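Local coordinates for NAD-dependent protein deacylase 2 (Archaeoglobus fulgidus, PDB 1S7G) that removes acetyl groups from protein lysines using NAD, including the N-terminal lysine of the chromatin protein Alba, and so helps repress transcription, at residues 5-10 against 227-232; 49-54 against 163-168; 84-89 against 109-114; 98-103 against 116-121. All blocks are in the same frame, centred on the assembly; numbering follows the deposited sequence.

Contact 1: residues 5-10 against 227-232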
loop_
_atom_site.group_PDB
_atom_site.type_symbol
_atom_site.label_atom_id
_atom_site.label_comp_id
_atom_site.label_asym_id
_atom_site.label_seq_id
_atom_site.Cartn_x
_atom_site.Cartn_y
_atom_site.Cartn_z
ATOM N N ILE A 5 0.985 -1.056 26.749
ATOM C CA ILE A 5 0.653 0.190 26.073
ATOM C C ILE A 5 1.893 1.068 25.912
ATOM O O ILE A 5 2.131 1.627 24.840
ATOM C CB ILE A 5 -0.445 0.953 26.836
ATOM C CG1 ILE A 5 -1.747 0.155 26.776
ATOM C CG2 ILE A 5 -0.658 2.326 26.229
ATOM C CD1 ILE A 5 -2.912 0.819 27.470
ATOM N N ARG A 6 2.695 1.173 26.967
ATOM C CA ARG A 6 3.909 1.979 26.902
ATOM C C ARG A 6 4.852 1.409 25.839
ATOM O O ARG A 6 5.428 2.149 25.045
ATOM C CB ARG A 6 4.625 1.996 28.262
ATOM C CG ARG A 6 5.660 3.119 28.400
ATOM C CD ARG A 6 6.553 2.936 29.626
ATOM N NE ARG A 6 5.794 2.562 30.816
ATOM C CZ ARG A 6 4.818 3.292 31.348
ATOM N NH1 ARG A 6 4.186 2.863 32.434
ATOM N NH2 ARG A 6 4.475 4.451 30.796
ATOM N N LYS A 7 4.997 0.088 25.827
ATOM C CA LYS A 7 5.872 -0.571 24.865
ATOM C C LYS A 7 5.395 -0.362 23.433
ATOM O O LYS A 7 6.202 -0.112 22.534
ATOM C CB LYS A 7 5.963 -2.066 25.170
ATOM C CG LYS A 7 7.387 -2.583 25.291
ATOM C CD LYS A 7 8.185 -2.330 24.022
ATOM C CE LYS A 7 9.619 -2.816 24.166
ATOM N NZ LYS A 7 10.397 -2.622 22.910
ATOM N N ALA A 8 4.087 -0.464 23.225
ATOM C CA ALA A 8 3.513 -0.270 21.897
ATOM C C ALA A 8 3.805 1.151 21.424
ATOM O O ALA A 8 4.175 1.373 20.268
ATOM C CB ALA A 8 2.000 -0.517 21.932
ATOM N N ALA A 9 3.640 2.110 22.331
ATOM C CA ALA A 9 3.886 3.513 22.020
ATOM C C ALA A 9 5.361 3.750 21.715
ATOM O O ALA A 9 5.699 4.551 20.849
ATOM C CB ALA A 9 3.446 4.384 23.178
ATOM N N GLU A 10 6.241 3.052 22.426
ATOM C CA GLU A 10 7.671 3.208 22.197
ATOM C C GLU A 10 8.020 2.779 20.777
ATOM O O GLU A 10 8.733 3.483 20.064
ATOM C CB GLU A 10 8.472 2.379 23.206
ATOM C CG GLU A 10 8.127 2.692 24.653
ATOM C CD GLU A 10 9.058 2.025 25.652
ATOM O OE1 GLU A 10 9.234 0.786 25.583
ATOM O OE2 GLU A 10 9.609 2.747 26.514
ATOM N N PHE A 227 4.124 -11.748 18.081
ATOM C CA PHE A 227 4.006 -10.318 18.351
ATOM C C PHE A 227 4.926 -9.813 19.467
ATOM O O PHE A 227 5.020 -10.427 20.533
ATOM C CB PHE A 227 2.544 -9.984 18.661
ATOM C CG PHE A 227 1.654 -9.994 17.441
ATOM C CD1 PHE A 227 1.584 -8.879 16.607
ATOM C CD2 PHE A 227 0.937 -11.135 17.092
ATOM C CE1 PHE A 227 0.817 -8.903 15.440
ATOM C CE2 PHE A 227 0.166 -11.166 15.924
ATOM C CZ PHE A 227 0.109 -10.048 15.097
ATOM N N ASP A 228 5.613 -8.699 19.210
ATOM C CA ASP A 228 6.510 -8.121 20.212
ATOM C C ASP A 228 5.694 -7.587 21.380
ATOM O O ASP A 228 6.134 -7.633 22.524
ATOM C CB ASP A 228 7.359 -7.008 19.605
ATOM C CG ASP A 228 8.250 -7.508 18.490
ATOM O OD1 ASP A 228 7.902 -7.311 17.304
ATOM O OD2 ASP A 228 9.299 -8.114 18.800
ATOM N N VAL A 229 4.503 -7.083 21.084
ATOM C CA VAL A 229 3.605 -6.578 22.116
ATOM C C VAL A 229 2.210 -7.106 21.824
ATOM O O VAL A 229 1.769 -7.131 20.675
ATOM C CB VAL A 229 3.542 -5.032 22.148
ATOM C CG1 VAL A 229 2.572 -4.578 23.240
ATOM C CG2 VAL A 229 4.917 -4.457 22.403
ATOM N N LYS A 230 1.524 -7.545 22.868
ATOM C CA LYS A 230 0.178 -8.070 22.734
ATOM C C LYS A 230 -0.649 -7.432 23.837
ATOM O O LYS A 230 -0.270 -7.455 25.010
ATOM C CB LYS A 230 0.191 -9.595 22.861
ATOM C CG LYS A 230 0.788 -10.111 24.152
ATOM C CD LYS A 230 1.240 -11.562 24.029
ATOM C CE LYS A 230 0.107 -12.471 23.582
ATOM N NZ LYS A 230 0.529 -13.901 23.599
ATOM N N ILE A 231 -1.777 -6.848 23.454
ATOM C CA ILE A 231 -2.642 -6.172 24.404
ATOM C C ILE A 231 -4.053 -6.724 24.359
ATOM O O ILE A 231 -4.640 -6.855 23.292
ATOM C CB ILE A 231 -2.688 -4.654 24.101
ATOM C CG1 ILE A 231 -1.270 -4.080 24.123
ATOM C CG2 ILE A 231 -3.578 -3.941 25.114
ATOM C CD1 ILE A 231 -1.161 -2.662 23.578
ATOM N N ILE A 232 -4.593 -7.057 25.521
ATOM C CA ILE A 232 -5.954 -7.565 25.606
ATOM C C ILE A 232 -6.847 -6.389 25.980
ATOM O O ILE A 232 -6.632 -5.753 27.010
ATOM C CB ILE A 232 -6.079 -8.658 26.692
ATOM C CG1 ILE A 232 -5.259 -9.884 26.294
ATOM C CG2 ILE A 232 -7.534 -9.026 26.893
ATOM C CD1 ILE A 232 -5.690 -10.521 24.980
#
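Ala8 and Ile5 of helix 3-13 rest on Val229 and Ile231, two residues whose side chains point to the same side of strand 229-232. The close-packed part is a meeting of apolar side chains. CD1 of Ile231 sits between two helix positions, 4.2 Å from Ala8 CB and 4.3 Å from Ile5 CG1. Val229 spreads its two methyls: CG1, opposite the backbone N (chi1 179°), faces Ala8 CB at 4.3 Å, while CG2 lies 3.8 Å from Lys7 CB. Lys7 marks the solvent side. Only the root of its side chain packs; the chain then bends at chi2, and NZ stays too far from Asp228 OD2, at 6.9 Å, for a salt bridge. On the buried side, Ile242 of helix 235-250 covers both Ile5 and Ala8. The segments run at 134° to each other, 8.4 Å apart between axes. This is helix-on-sheet packing of a Rossmann-type domain, with a helix laid on the edge strand of a parallel sheet.

Contact 2: residues 49-54 against 163-168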
loop_
_atom_site.group_PDB
_atom_site.type_symbol
_atom_site.label_atom_id
_atom_site.label_comp_id
_atom_site.label_asym_id
_atom_site.label_seq_id
_atom_site.Cartn_x
_atom_site.Cartn_y
_atom_site.Cartn_z
ATOM N N GLU A 49 -26.582 -19.517 -1.904
ATOM C CA GLU A 49 -27.683 -18.742 -2.483
ATOM C C GLU A 49 -27.796 -17.274 -2.043
ATOM O O GLU A 49 -28.260 -16.435 -2.818
ATOM C CB GLU A 49 -29.026 -19.447 -2.242
ATOM C CG GLU A 49 -29.574 -19.326 -0.828
ATOM C CD GLU A 49 -31.020 -19.806 -0.718
ATOM O OE1 GLU A 49 -31.892 -19.231 -1.410
ATOM O OE2 GLU A 49 -31.286 -20.756 0.055
ATOM N N VAL A 50 -27.377 -16.958 -0.818
ATOM C CA VAL A 50 -27.478 -15.586 -0.335
ATOM C C VAL A 50 -26.182 -14.777 -0.329
ATOM O O VAL A 50 -26.222 -13.559 -0.176
ATOM C CB VAL A 50 -28.048 -15.519 1.114
ATOM C CG1 VAL A 50 -29.311 -16.361 1.220
ATOM C CG2 VAL A 50 -26.995 -15.970 2.118
ATOM N N ALA A 51 -25.038 -15.431 -0.494
ATOM C CA ALA A 51 -23.786 -14.695 -0.434
ATOM C C ALA A 51 -22.710 -15.067 -1.449
ATOM O O ALA A 51 -21.535 -14.798 -1.225
ATOM C CB ALA A 51 -23.221 -14.786 0.978
ATOM N N SER A 52 -23.100 -15.680 -2.557
ATOM C CA SER A 52 -22.129 -16.030 -3.587
ATOM C C SER A 52 -22.536 -15.295 -4.861
ATOM O O SER A 52 -23.705 -14.937 -5.031
ATOM C CB SER A 52 -22.111 -17.537 -3.841
ATOM O OG SER A 52 -23.226 -17.933 -4.613
ATOM N N ILE A 53 -21.576 -15.060 -5.747
ATOM C CA ILE A 53 -21.864 -14.354 -6.986
ATOM C C ILE A 53 -22.856 -15.161 -7.816
ATOM O O ILE A 53 -23.713 -14.603 -8.503
ATOM C CB ILE A 53 -20.575 -14.118 -7.822
ATOM C CG1 ILE A 53 -20.927 -13.428 -9.141
ATOM C CG2 ILE A 53 -19.899 -15.440 -8.132
ATOM C CD1 ILE A 53 -21.544 -12.058 -8.969
ATOM N N SER A 54 -22.736 -16.482 -7.746
ATOM C CA SER A 54 -23.619 -17.352 -8.499
ATOM C C SER A 54 -25.038 -17.209 -7.957
ATOM O O SER A 54 -25.990 -17.091 -8.720
ATOM C CB SER A 54 -23.146 -18.803 -8.388
ATOM O OG SER A 54 -23.527 -19.536 -9.538
ATOM N N VAL A 163 -16.689 -8.297 -1.814
ATOM C CA VAL A 163 -16.319 -9.636 -2.242
ATOM C C VAL A 163 -17.338 -10.673 -1.772
ATOM O O VAL A 163 -17.621 -10.772 -0.589
ATOM C CB VAL A 163 -14.920 -10.019 -1.701
ATOM C CG1 VAL A 163 -14.538 -11.410 -2.182
ATOM C CG2 VAL A 163 -13.888 -8.997 -2.172
ATOM N N LEU A 164 -17.894 -11.432 -2.710
ATOM C CA LEU A 164 -18.857 -12.483 -2.378
ATOM C C LEU A 164 -18.160 -13.828 -2.587
ATOM O O LEU A 164 -17.077 -13.879 -3.180
ATOM C CB LEU A 164 -20.076 -12.412 -3.299
ATOM C CG LEU A 164 -20.871 -11.110 -3.361
ATOM C CD1 LEU A 164 -21.979 -11.254 -4.390
ATOM C CD2 LEU A 164 -21.439 -10.778 -2.000
ATOM N N PHE A 165 -18.763 -14.908 -2.090
ATOM C CA PHE A 165 -18.190 -16.241 -2.273
ATOM C C PHE A 165 -18.160 -16.514 -3.778
ATOM O O PHE A 165 -19.029 -16.038 -4.518
ATOM C CB PHE A 165 -19.059 -17.321 -1.612
ATOM C CG PHE A 165 -19.089 -17.262 -0.111
ATOM C CD1 PHE A 165 -17.910 -17.280 0.626
ATOM C CD2 PHE A 165 -20.302 -17.213 0.570
ATOM C CE1 PHE A 165 -17.935 -17.248 2.023
ATOM C CE2 PHE A 165 -20.339 -17.182 1.968
ATOM C CZ PHE A 165 -19.148 -17.199 2.698
ATOM N N GLY A 166 -17.175 -17.277 -4.235
ATOM C CA GLY A 166 -17.122 -17.594 -5.653
ATOM C C GLY A 166 -16.320 -16.614 -6.483
ATOM O O GLY A 166 -16.004 -16.889 -7.638
ATOM N N GLU A 167 -15.999 -15.461 -5.913
ATOM C CA GLU A 167 -15.206 -14.492 -6.643
ATOM C C GLU A 167 -13.913 -14.260 -5.883
ATOM O O GLU A 167 -13.876 -14.328 -4.654
ATOM C CB GLU A 167 -15.981 -13.182 -6.859
ATOM C CG GLU A 167 -16.454 -12.467 -5.617
ATOM C CD GLU A 167 -17.479 -11.388 -5.936
ATOM O OE1 GLU A 167 -17.839 -10.614 -5.027
ATOM O OE2 GLU A 167 -17.934 -11.318 -7.095
ATOM N N PRO A 168 -12.823 -14.010 -6.614
ATOM C CA PRO A 168 -11.503 -13.773 -6.028
ATOM C C PRO A 168 -11.373 -12.446 -5.289
ATOM O O PRO A 168 -12.180 -11.534 -5.474
ATOM C CB PRO A 168 -10.585 -13.841 -7.241
ATOM C CG PRO A 168 -11.433 -13.212 -8.306
ATOM C CD PRO A 168 -12.775 -13.882 -8.082
#
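The Phe165 ring takes Ala51 obliquely, with CB of Ala51 3.8 Å from CD2 of the ring and the Ala51 carbonyl oxygen slanting in as well. Phe165 CG lies anti to the carbonyl carbon (chi1 -68°), which places the ring beside Ala51. Pro47 packs against this phenyl group too, as does Tyr204 of a neighbouring subunit. Phe165 N donates to Ala51 O at 2.9 Å. In return Ile53 N donates to Phe165 O at 3.0 Å, and Ser52 CA adds a CH...O contact to that oxygen. The result is a single beta bridge between Ser52 and Phe165. An alanine in place of Phe165 would probably strip the cover from Ala51 CB and cost Tyr204 of the neighbouring subunit its packing partner. On the side of the bridge away from the Phe165 ring, Leu164 CB lies 3.9 Å from Ile53 N. Ser52 OG bonds Glu48 O and Gly55 N, capping the helix that starts at Ile53. Both bonds across the contact join main-chain atoms, tying the junction between helices 47-51 and 53-58 to the loop after strand 158-162; the bridge itself therefore does not depend on a polar side chain, and Phe165 lies beside Trp42 of the NAD site.

Contact 3: residues 84-89 against 109-114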
loop_
_atom_site.group_PDB
_atom_site.type_symbol
_atom_site.label_atom_id
_atom_site.label_comp_id
_atom_site.label_asym_id
_atom_site.label_seq_id
_atom_site.Cartn_x
_atom_site.Cartn_y
_atom_site.Cartn_z
ATOM N N ALA A 84 -7.950 7.439 16.347
ATOM C CA ALA A 84 -6.585 7.276 16.832
ATOM C C ALA A 84 -5.660 6.885 15.686
ATOM O O ALA A 84 -4.533 7.377 15.585
ATOM C CB ALA A 84 -6.545 6.213 17.919
ATOM N N ILE A 85 -6.148 6.003 14.820
ATOM C CA ILE A 85 -5.368 5.536 13.684
ATOM C C ILE A 85 -5.159 6.651 12.661
ATOM O O ILE A 85 -4.102 6.735 12.038
ATOM C CB ILE A 85 -6.047 4.303 13.026
ATOM C CG1 ILE A 85 -5.902 3.094 13.958
ATOM C CG2 ILE A 85 -5.418 4.010 11.683
ATOM C CD1 ILE A 85 -6.853 1.945 13.674
ATOM N N ALA A 86 -6.156 7.516 12.494
ATOM C CA ALA A 86 -6.024 8.633 11.557
ATOM C C ALA A 86 -5.033 9.638 12.140
ATOM O O ALA A 86 -4.242 10.235 11.420
ATOM C CB ALA A 86 -7.369 9.296 11.327
ATOM N N GLU A 87 -5.073 9.817 13.454
ATOM C CA GLU A 87 -4.153 10.741 14.110
ATOM C C GLU A 87 -2.714 10.271 13.894
ATOM O O GLU A 87 -1.822 11.071 13.639
ATOM C CB GLU A 87 -4.457 10.825 15.614
ATOM C CG GLU A 87 -3.482 11.696 16.400
ATOM C CD GLU A 87 -3.491 13.153 15.953
ATOM O OE1 GLU A 87 -2.530 13.886 16.279
ATOM O OE2 GLU A 87 -4.463 13.574 15.281
ATOM N N LEU A 88 -2.494 8.965 13.990
ATOM C CA LEU A 88 -1.159 8.412 13.799
ATOM C C LEU A 88 -0.641 8.664 12.389
ATOM O O LEU A 88 0.565 8.805 12.187
ATOM C CB LEU A 88 -1.152 6.907 14.085
ATOM C CG LEU A 88 -1.225 6.488 15.552
ATOM C CD1 LEU A 88 -1.164 4.967 15.656
ATOM C CD2 LEU A 88 -0.065 7.112 16.313
ATOM N N GLU A 89 -1.546 8.704 11.414
ATOM C CA GLU A 89 -1.144 8.951 10.032
ATOM C C GLU A 89 -0.692 10.399 9.921
ATOM O O GLU A 89 0.333 10.692 9.307
ATOM C CB GLU A 89 -2.308 8.694 9.068
ATOM C CG GLU A 89 -1.966 8.949 7.598
ATOM C CD GLU A 89 -3.094 8.564 6.635
ATOM O OE1 GLU A 89 -4.199 9.143 6.735
ATOM O OE2 GLU A 89 -2.874 7.679 5.772
ATOM N N ALA A 109 -12.991 8.663 8.960
ATOM C CA ALA A 109 -12.273 9.163 10.128
ATOM C C ALA A 109 -11.006 9.941 9.751
ATOM O O ALA A 109 -10.314 10.454 10.624
ATOM C CB ALA A 109 -11.921 8.015 11.067
ATOM N N GLY A 110 -10.693 10.020 8.460
ATOM C CA GLY A 110 -9.514 10.771 8.056
ATOM C C GLY A 110 -8.349 10.014 7.434
ATOM O O GLY A 110 -7.407 10.633 6.942
ATOM N N SER A 111 -8.390 8.686 7.445
ATOM C CA SER A 111 -7.296 7.914 6.862
ATOM C C SER A 111 -7.242 8.152 5.360
ATOM O O SER A 111 -8.245 8.015 4.670
ATOM C CB SER A 111 -7.488 6.425 7.159
ATOM O OG SER A 111 -7.359 6.174 8.551
ATOM N N ARG A 112 -6.070 8.516 4.852
ATOM C CA ARG A 112 -5.935 8.781 3.430
ATOM C C ARG A 112 -5.583 7.536 2.628
ATOM O O ARG A 112 -5.812 7.493 1.419
ATOM C CB ARG A 112 -4.878 9.863 3.176
ATOM C CG ARG A 112 -5.183 11.214 3.823
ATOM C CD ARG A 112 -4.708 12.373 2.944
ATOM N NE ARG A 112 -3.329 12.208 2.484
ATOM C CZ ARG A 112 -2.263 12.208 3.280
ATOM N NH1 ARG A 112 -2.405 12.371 4.592
ATOM N NH2 ARG A 112 -1.050 12.041 2.763
ATOM N N ARG A 113 -5.024 6.527 3.285
ATOM C CA ARG A 113 -4.657 5.309 2.574
ATOM C C ARG A 113 -5.242 4.074 3.232
ATOM O O ARG A 113 -4.760 3.615 4.266
ATOM C CB ARG A 113 -3.137 5.181 2.479
ATOM C CG ARG A 113 -2.666 3.969 1.681
ATOM C CD ARG A 113 -1.198 4.119 1.313
ATOM N NE ARG A 113 -0.651 2.959 0.622
ATOM C CZ ARG A 113 -1.085 2.498 -0.545
ATOM N NH1 ARG A 113 -0.504 1.436 -1.088
ATOM N NH2 ARG A 113 -2.101 3.085 -1.165
ATOM N N VAL A 114 -6.279 3.540 2.605
ATOM C CA VAL A 114 -6.970 2.365 3.106
ATOM C C VAL A 114 -7.082 1.320 1.999
ATOM O O VAL A 114 -7.652 1.587 0.944
ATOM C CB VAL A 114 -8.385 2.737 3.576
ATOM C CG1 VAL A 114 -9.038 1.557 4.251
ATOM C CG2 VAL A 114 -8.319 3.924 4.512
HETATM O O HOH W 1 -4.626 6.062 8.962
HETATM O O HOH W 2 -3.421 5.207 6.531
#
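Glu89 reaches Arg112 by a stretched side chain: chi1 of 179° sets CG opposite the backbone N, and the chain runs straight on to the carboxylate. Its target is the loop that leaves helix 105-108 through a Schellman motif at Gly110, whose positive phi turns the chain towards edge strand 114-116 of the parallel sheet. OE1 takes the backbone N of Arg112 at 2.7 Å on its syn lone pair, with an N-H...O angle of 162°; OE2 has a weak, longer bond to the same nitrogen. The Arg112 side chain slants past that of Glu89, guanidinium and carboxylate planes 37° apart, and NH1, at 4.3 Å from OE1, offers charge but aims no N-H at it. That charge would probably help keep the glutamate ionised. Arg113 turns its guanidinium away, to a salt bridge with Glu176. Replacing Glu89 by an alanine would probably leave Arg112 N without its acceptor and the 109-114 loop less firmly tied to helix 80-90. One turn earlier the packing is close: Ala86 CB lies 3.2 Å from Ala109 O, and the Gly110 backbone passes over the same methyl. Two waters bridge the segments. One donates a hydrogen bond to Ile85 O and is also bonded to Ser111 OG at 2.8 Å; the other donates to Glu89 OE2 at 2.6 Å and to Arg113 O at 3.1 Å.

Contact 4: residues 98-103 against 116-121. With NAD (nicotinamide-adenine-dinucleotide), chain L.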
loop_
_atom_site.group_PDB
_atom_site.type_symbol
_atom_site.label_atom_id
_atom_site.label_comp_id
_atom_site.label_asym_id
_atom_site.label_seq_id
_atom_site.Cartn_x
_atom_site.Cartn_y
_atom_site.Cartn_z
ATOM N N ILE A 98 -4.715 -1.379 6.289
ATOM C CA ILE A 98 -5.198 -2.515 5.518
ATOM C C ILE A 98 -6.388 -3.025 6.314
ATOM O O ILE A 98 -6.269 -3.293 7.511
ATOM C CB ILE A 98 -4.151 -3.636 5.428
ATOM C CG1 ILE A 98 -2.893 -3.122 4.736
ATOM C CG2 ILE A 98 -4.733 -4.815 4.679
ATOM C CD1 ILE A 98 -1.730 -4.089 4.800
ATOM N N THR A 99 -7.535 -3.164 5.673
ATOM C CA THR A 99 -8.693 -3.614 6.419
ATOM C C THR A 99 -9.532 -4.636 5.702
ATOM O O THR A 99 -9.523 -4.725 4.470
ATOM C CB THR A 99 -9.606 -2.420 6.826
ATOM O OG1 THR A 99 -10.621 -2.878 7.726
ATOM C CG2 THR A 99 -10.279 -1.806 5.609
ATOM N N GLN A 100 -10.242 -5.419 6.505
ATOM C CA GLN A 100 -11.147 -6.433 6.009
ATOM C C GLN A 100 -12.569 -5.918 6.136
ATOM O O GLN A 100 -13.501 -6.542 5.648
ATOM C CB GLN A 100 -10.990 -7.731 6.803
ATOM C CG GLN A 100 -9.902 -8.614 6.231
ATOM C CD GLN A 100 -9.793 -9.961 6.912
ATOM O OE1 GLN A 100 -9.066 -10.837 6.440
ATOM N NE2 GLN A 100 -10.501 -10.138 8.022
ATOM N N ASN A 101 -12.739 -4.778 6.794
ATOM C CA ASN A 101 -14.080 -4.218 6.957
ATOM C C ASN A 101 -14.564 -3.524 5.689
ATOM O O ASN A 101 -13.768 -3.024 4.897
ATOM C CB ASN A 101 -14.107 -3.232 8.128
ATOM C CG ASN A 101 -13.625 -3.860 9.413
ATOM O OD1 ASN A 101 -13.841 -5.047 9.642
ATOM N ND2 ASN A 101 -12.979 -3.069 10.266
ATOM N N ILE A 102 -15.876 -3.494 5.510
ATOM C CA ILE A 102 -16.496 -2.875 4.345
ATOM C C ILE A 102 -17.302 -1.623 4.727
ATOM O O ILE A 102 -18.027 -1.073 3.901
ATOM C CB ILE A 102 -17.454 -3.870 3.671
ATOM C CG1 ILE A 102 -18.597 -4.204 4.635
ATOM C CG2 ILE A 102 -16.699 -5.140 3.276
ATOM C CD1 ILE A 102 -19.565 -5.262 4.128
ATOM N N ASP A 103 -17.164 -1.171 5.971
ATOM C CA ASP A 103 -17.910 -0.014 6.462
ATOM C C ASP A 103 -17.324 1.365 6.119
ATOM O O ASP A 103 -17.972 2.386 6.345
ATOM C CB ASP A 103 -18.086 -0.139 7.980
ATOM C CG ASP A 103 -16.759 -0.175 8.724
ATOM O OD1 ASP A 103 -16.747 -0.629 9.888
ATOM O OD2 ASP A 103 -15.728 0.259 8.154
ATOM N N GLU A 116 -8.804 -1.882 1.034
ATOM C CA GLU A 116 -9.960 -2.687 1.400
ATOM C C GLU A 116 -9.941 -4.069 0.754
ATOM O O GLU A 116 -10.323 -4.237 -0.402
ATOM C CB GLU A 116 -11.230 -1.913 1.032
ATOM C CG GLU A 116 -11.327 -0.568 1.769
ATOM C CD GLU A 116 -12.529 0.268 1.354
ATOM O OE1 GLU A 116 -13.305 0.694 2.244
ATOM O OE2 GLU A 116 -12.697 0.502 0.139
ATOM N N LEU A 117 -9.507 -5.062 1.524
ATOM C CA LEU A 117 -9.394 -6.431 1.029
ATOM C C LEU A 117 -10.707 -7.135 0.680
ATOM O O LEU A 117 -10.717 -8.072 -0.114
ATOM C CB LEU A 117 -8.610 -7.276 2.034
ATOM C CG LEU A 117 -7.205 -6.754 2.324
ATOM C CD1 LEU A 117 -6.518 -7.663 3.321
ATOM C CD2 LEU A 117 -6.414 -6.675 1.032
ATOM N N HIS A 118 -11.811 -6.706 1.278
ATOM C CA HIS A 118 -13.091 -7.329 0.979
ATOM C C HIS A 118 -14.023 -6.368 0.250
ATOM O O HIS A 118 -15.218 -6.610 0.170
ATOM C CB HIS A 118 -13.764 -7.821 2.267
ATOM C CG HIS A 118 -13.108 -9.022 2.874
ATOM N ND1 HIS A 118 -12.014 -9.642 2.309
ATOM C CD2 HIS A 118 -13.391 -9.716 4.002
ATOM C CE1 HIS A 118 -11.650 -10.665 3.063
ATOM N NE2 HIS A 118 -12.469 -10.732 4.096
ATOM N N GLY A 119 -13.465 -5.292 -0.296
ATOM C CA GLY A 119 -14.281 -4.308 -0.990
ATOM C C GLY A 119 -14.950 -3.396 0.027
ATOM O O GLY A 119 -14.496 -3.287 1.164
ATOM N N SER A 120 -16.033 -2.738 -0.369
ATOM C CA SER A 120 -16.736 -1.855 0.549
ATOM C C SER A 120 -18.111 -1.452 0.017
ATOM O O SER A 120 -18.395 -1.592 -1.170
ATOM C CB SER A 120 -15.901 -0.601 0.819
ATOM O OG SER A 120 -15.886 0.250 -0.313
ATOM N N MET A 121 -18.959 -0.961 0.916
ATOM C CA MET A 121 -20.304 -0.523 0.566
ATOM C C MET A 121 -20.278 0.922 0.064
ATOM O O MET A 121 -21.105 1.739 0.458
ATOM C CB MET A 121 -21.219 -0.623 1.789
ATOM C CG MET A 121 -21.566 -2.046 2.201
ATOM S SD MET A 121 -22.402 -2.932 0.872
ATOM C CE MET A 121 -24.030 -2.176 0.926
HETATM P PA NAD L . -13.381 -11.799 13.367
HETATM O O1A NAD L . -12.830 -13.066 13.072
HETATM O O2A NAD L . -14.797 -11.828 13.655
HETATM O O5B NAD L . -12.473 -11.223 14.490
HETATM C C5B NAD L . -12.660 -9.942 15.228
HETATM C C4B NAD L . -11.722 -10.006 16.443
HETATM O O4B NAD L . -11.879 -8.750 17.157
HETATM C C3B NAD L . -12.026 -11.159 17.508
HETATM O O3B NAD L . -10.795 -11.932 17.576
HETATM C C2B NAD L . -12.390 -10.489 18.830
HETATM O O2B NAD L . -11.919 -11.016 20.034
HETATM C C1B NAD L . -11.930 -9.012 18.563
HETATM N N9A NAD L . -12.812 -7.955 19.133
HETATM C C8A NAD L . -14.170 -7.841 19.419
HETATM N N7A NAD L . -14.494 -6.661 19.926
HETATM C C5A NAD L . -13.383 -5.901 20.009
HETATM C C6A NAD L . -13.002 -4.458 20.470
HETATM N N6A NAD L . -13.819 -3.615 20.932
HETATM N N1A NAD L . -11.633 -4.060 20.356
HETATM C C2A NAD L . -10.569 -4.871 19.879
HETATM N N3A NAD L . -10.886 -6.236 19.440
HETATM C C4A NAD L . -12.289 -6.708 19.511
HETATM O O3 NAD L . -13.142 -10.771 12.246
HETATM P PN NAD L . -12.010 -10.568 11.223
HETATM O O1N NAD L . -10.790 -10.852 11.886
HETATM O O2N NAD L . -12.254 -9.207 10.686
HETATM O O5D NAD L . -12.290 -11.811 10.130
HETATM C C5D NAD L . -13.496 -11.734 9.322
HETATM C C4D NAD L . -13.578 -12.642 8.123
HETATM O O4D NAD L . -12.993 -14.017 8.327
HETATM C C3D NAD L . -15.068 -12.874 7.676
HETATM O O3D NAD L . -15.204 -12.763 6.209
HETATM C C2D NAD L . -15.465 -14.317 8.284
HETATM O O2D NAD L . -16.505 -15.036 7.573
HETATM C C1D NAD L . -14.050 -15.084 8.376
HETATM N N1N NAD L . -13.868 -15.923 9.645
HETATM C C2N NAD L . -14.060 -17.418 9.473
HETATM C C3N NAD L . -13.864 -18.316 10.579
HETATM C C7N NAD L . -14.087 -19.829 10.464
HETATM O O7N NAD L . -13.726 -20.609 11.450
HETATM N N7N NAD L . -14.722 -20.303 9.345
HETATM C C4N NAD L . -13.440 -17.712 11.998
HETATM C C5N NAD L . -13.255 -16.187 12.189
HETATM C C6N NAD L . -13.475 -15.317 10.994
HETATM O O HOH W 3 -12.557 -4.476 2.844
HETATM O O HOH W 4 -13.948 -0.288 4.650
#
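Part of the NAD-binding site of the sirtuin fold lies here, where strand 94-99 ends beside its parallel neighbour 114-116 and both chains run on into pocket loops. Thr99 pairs with Glu116, and Leu117 N donates to Thr99 O at 3.0 Å. Farther along, Met121 N bonds Ile102 O at 3.1 Å, and CG2 of Ile102 packs on Gly119 O at 3.6 Å. Between these two backbone bonds sits a water: His118 N donates to it at 2.8 Å, and Asn101 O and Gly119 O lie equally close. Gln100 and His118, the predicted proton acceptor, run side by side. CG of Gln100 sits over one face of the imidazole in a CH-pi contact, 4.2 Å from the ring centroid, with the amide plane only 18° from the ring plane. The ring's ND1 donates to its neighbour's oxygen, Leu117 O, at 3.2 Å; that oxygen lies in the ring plane, though the donor stands well above the carbonyl plane. The extended Gln100 chain carries NE2 on to NAD O5D, a weak bond of 3.2 Å. One glutamine thus touches both the cofactor and the imidazole, and with the ND1 bond it may limit rotation of the ring beside the ribose.

From the N terminus, helix 3-13 enters contact 1 at once, and that loop closes only at edge strand 229-232, so the other three contacts all fall within it. Next, 49-54 waits for 163-168; this second loop encloses contacts 3 and 4. Those two cross, their segments alternating as 84-89, 98-103, 109-114 and 116-121, and they touch where Val114 CG1 meets Thr99 CG2. Contact 4 meets contact 2 through Val163 N and His118 O. Contacts 1 and 4 belong to opposite ends of one parallel sheet, contact 3 brings in helix 80-90, and contact 2 joins the 47-58 helices to the loop after strand 158-162.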